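Long-range contact in meta cleavage compound hydrolase (Janthinobacterium, PDB 1J1I), which is a serine hydrolase of carbazole degradation that probably cleaves a carbon-carbon bond of the meta-cleavage product to yield anthranilate, and has an alpha/beta-hydrolase fold: residues L134-S139 with V223-V228. Sequence-based numbering, arbitrary orientation.
Sequences LVLMGS and VPTLVV
Leu134-Met137 and Thr225-Val228 pair as neighbouring parallel strands in the buried central sheet of the alpha/beta-hydrolase fold, their short axes 12° from parallel. Although 87 residues, many of them helical, separate the two strands in sequence, the backbones mesh in the ladder expected of parallel strands. Leu134 N donates to Pro224 O, Leu226 N to Leu134 O, Leu136 N to Leu226 O, Val228 N to Leu136 O (2.6 Å) and Gly138 N to Val228 O (3.0 Å). On one face, CG1 of Val135 crosses to CG2 of Val228 at 4.0 Å, while its other methyl, CG2, sits beside CB of Leu226. With CG anti to the backbone N (chi1 -172°), Met137 lays its CG alongside CG1 of Val228, 3.9 Å away, before the chain bends off. Phe271 and Phe278 of helix 268-281 cover this face. On the other, Thr225 meets both leucines: its CG2 reaches CD1 of Leu136 at 3.9 Å and its hydroxyl lies beside CB of Leu134. That OG1 also donates to Val223 O (3.0 Å), approaching from above the carbonyl plane, and ties the strand to the loop leading into it. A valine at this position would keep a branched shape but would probably leave Val223 O without its hydroxyl donor and the entry loop less firmly held. Met137 bonds through its backbone to Gly112 and Ser114, and Gly138, at positive phi, makes the last of these bonds across the strands, close to Asp233 and His261, probable active-site residues along with Ser114. The five N-H donors and their acceptors are thus matched between largely apolar side-chain layers, a regular hydrogen-bonded pairing that runs up to the edge of the catalytic centre.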
loop_
_atom_site.group_PDB
_atom_site.type_symbol
_atom_site.label_atom_id
_atom_site.label_comp_id
_atom_site.label_asym_id
_atom_site.label_seq_id
_atom_site.Cartn_x
_atom_site.Cartn_y
_atom_site.Cartn_z
ATOM N N LEU A 134 5.573 10.041 8.452
ATOM C CA LEU A 134 5.502 9.011 9.483
ATOM C C LEU A 134 5.047 7.662 8.926
ATOM O O LEU A 134 4.105 7.592 8.142
ATOM C CB LEU A 134 4.520 9.438 10.574
ATOM C CG LEU A 134 4.209 8.428 11.684
ATOM C CD1 LEU A 134 5.428 8.243 12.578
ATOM C CD2 LEU A 134 3.024 8.924 12.501
ATOM N N VAL A 135 5.718 6.596 9.341
ATOM C CA VAL A 135 5.355 5.246 8.908
ATOM C C VAL A 135 5.056 4.437 10.158
ATOM O O VAL A 135 5.923 4.263 11.008
ATOM C CB VAL A 135 6.506 4.569 8.132
ATOM C CG1 VAL A 135 6.121 3.127 7.772
ATOM C CG2 VAL A 135 6.821 5.369 6.871
ATOM N N LEU A 136 3.818 3.972 10.280
ATOM C CA LEU A 136 3.407 3.187 11.430
ATOM C C LEU A 136 3.282 1.747 10.951
ATOM O O LEU A 136 2.483 1.440 10.070
ATOM C CB LEU A 136 2.071 3.699 11.962
ATOM C CG LEU A 136 2.082 5.172 12.383
ATOM C CD1 LEU A 136 0.656 5.627 12.645
ATOM C CD2 LEU A 136 2.959 5.358 13.627
ATOM N N MET A 137 4.086 0.873 11.535
ATOM C CA MET A 137 4.109 -0.526 11.130
ATOM C C MET A 137 3.725 -1.410 12.305
ATOM O O MET A 137 4.507 -1.572 13.244
ATOM C CB MET A 137 5.520 -0.862 10.638
ATOM C CG MET A 137 5.679 -2.220 9.991
ATOM S SD MET A 137 7.178 -3.037 10.544
ATOM C CE MET A 137 8.422 -1.719 10.386
ATOM N N GLY A 138 2.524 -1.983 12.251
ATOM C CA GLY A 138 2.060 -2.827 13.339
ATOM C C GLY A 138 2.197 -2.017 14.610
ATOM O O GLY A 138 2.419 -2.550 15.703
ATOM N N SER A 139 2.048 -0.708 14.449
ATOM C CA SER A 139 2.189 0.242 15.543
ATOM C C SER A 139 1.217 0.136 16.704
ATOM O O SER A 139 0.019 -0.086 16.530
ATOM C CB SER A 139 2.126 1.672 15.003
ATOM O OG SER A 139 2.212 2.609 16.065
ATOM N N VAL A 223 0.804 14.978 9.628
ATOM C CA VAL A 223 1.847 14.726 8.632
ATOM C C VAL A 223 1.450 13.543 7.742
ATOM O O VAL A 223 0.636 12.713 8.145
ATOM C CB VAL A 223 3.182 14.399 9.344
ATOM C CG1 VAL A 223 4.141 13.714 8.407
ATOM C CG2 VAL A 223 3.808 15.681 9.871
ATOM N N PRO A 224 1.988 13.474 6.506
ATOM C CA PRO A 224 1.620 12.329 5.665
ATOM C C PRO A 224 2.065 11.070 6.399
ATOM O O PRO A 224 3.192 10.994 6.911
ATOM C CB PRO A 224 2.402 12.570 4.370
ATOM C CG PRO A 224 3.517 13.503 4.788
ATOM C CD PRO A 224 2.823 14.421 5.749
ATOM N N THR A 225 1.180 10.086 6.444
ATOM C CA THR A 225 1.452 8.859 7.164
ATOM C C THR A 225 1.181 7.607 6.343
ATOM O O THR A 225 0.267 7.578 5.521
ATOM C CB THR A 225 0.583 8.806 8.442
ATOM O OG1 THR A 225 0.901 9.928 9.275
ATOM C CG2 THR A 225 0.815 7.508 9.209
ATOM N N LEU A 226 1.992 6.581 6.574
ATOM C CA LEU A 226 1.829 5.300 5.898
ATOM C C LEU A 226 1.580 4.277 7.006
ATOM O O LEU A 226 2.437 4.066 7.865
ATOM C CB LEU A 226 3.102 4.925 5.133
ATOM C CG LEU A 226 3.019 4.045 3.877
ATOM C CD1 LEU A 226 4.187 3.064 3.874
ATOM C CD2 LEU A 226 1.704 3.307 3.814
ATOM N N VAL A 227 0.397 3.671 7.004
ATOM C CA VAL A 227 0.058 2.661 8.001
ATOM C C VAL A 227 0.334 1.304 7.352
ATOM O O VAL A 227 -0.371 0.903 6.420
ATOM C CB VAL A 227 -1.437 2.743 8.412
ATOM C CG1 VAL A 227 -1.757 1.690 9.460
ATOM C CG2 VAL A 227 -1.755 4.138 8.952
ATOM N N VAL A 228 1.377 0.624 7.821
ATOM C CA VAL A 228 1.754 -0.688 7.287
ATOM C C VAL A 228 1.228 -1.740 8.247
ATOM O O VAL A 228 1.405 -1.618 9.461
ATOM C CB VAL A 228 3.285 -0.830 7.159
ATOM C CG1 VAL A 228 3.639 -2.211 6.615
ATOM C CG2 VAL A 228 3.835 0.255 6.244
#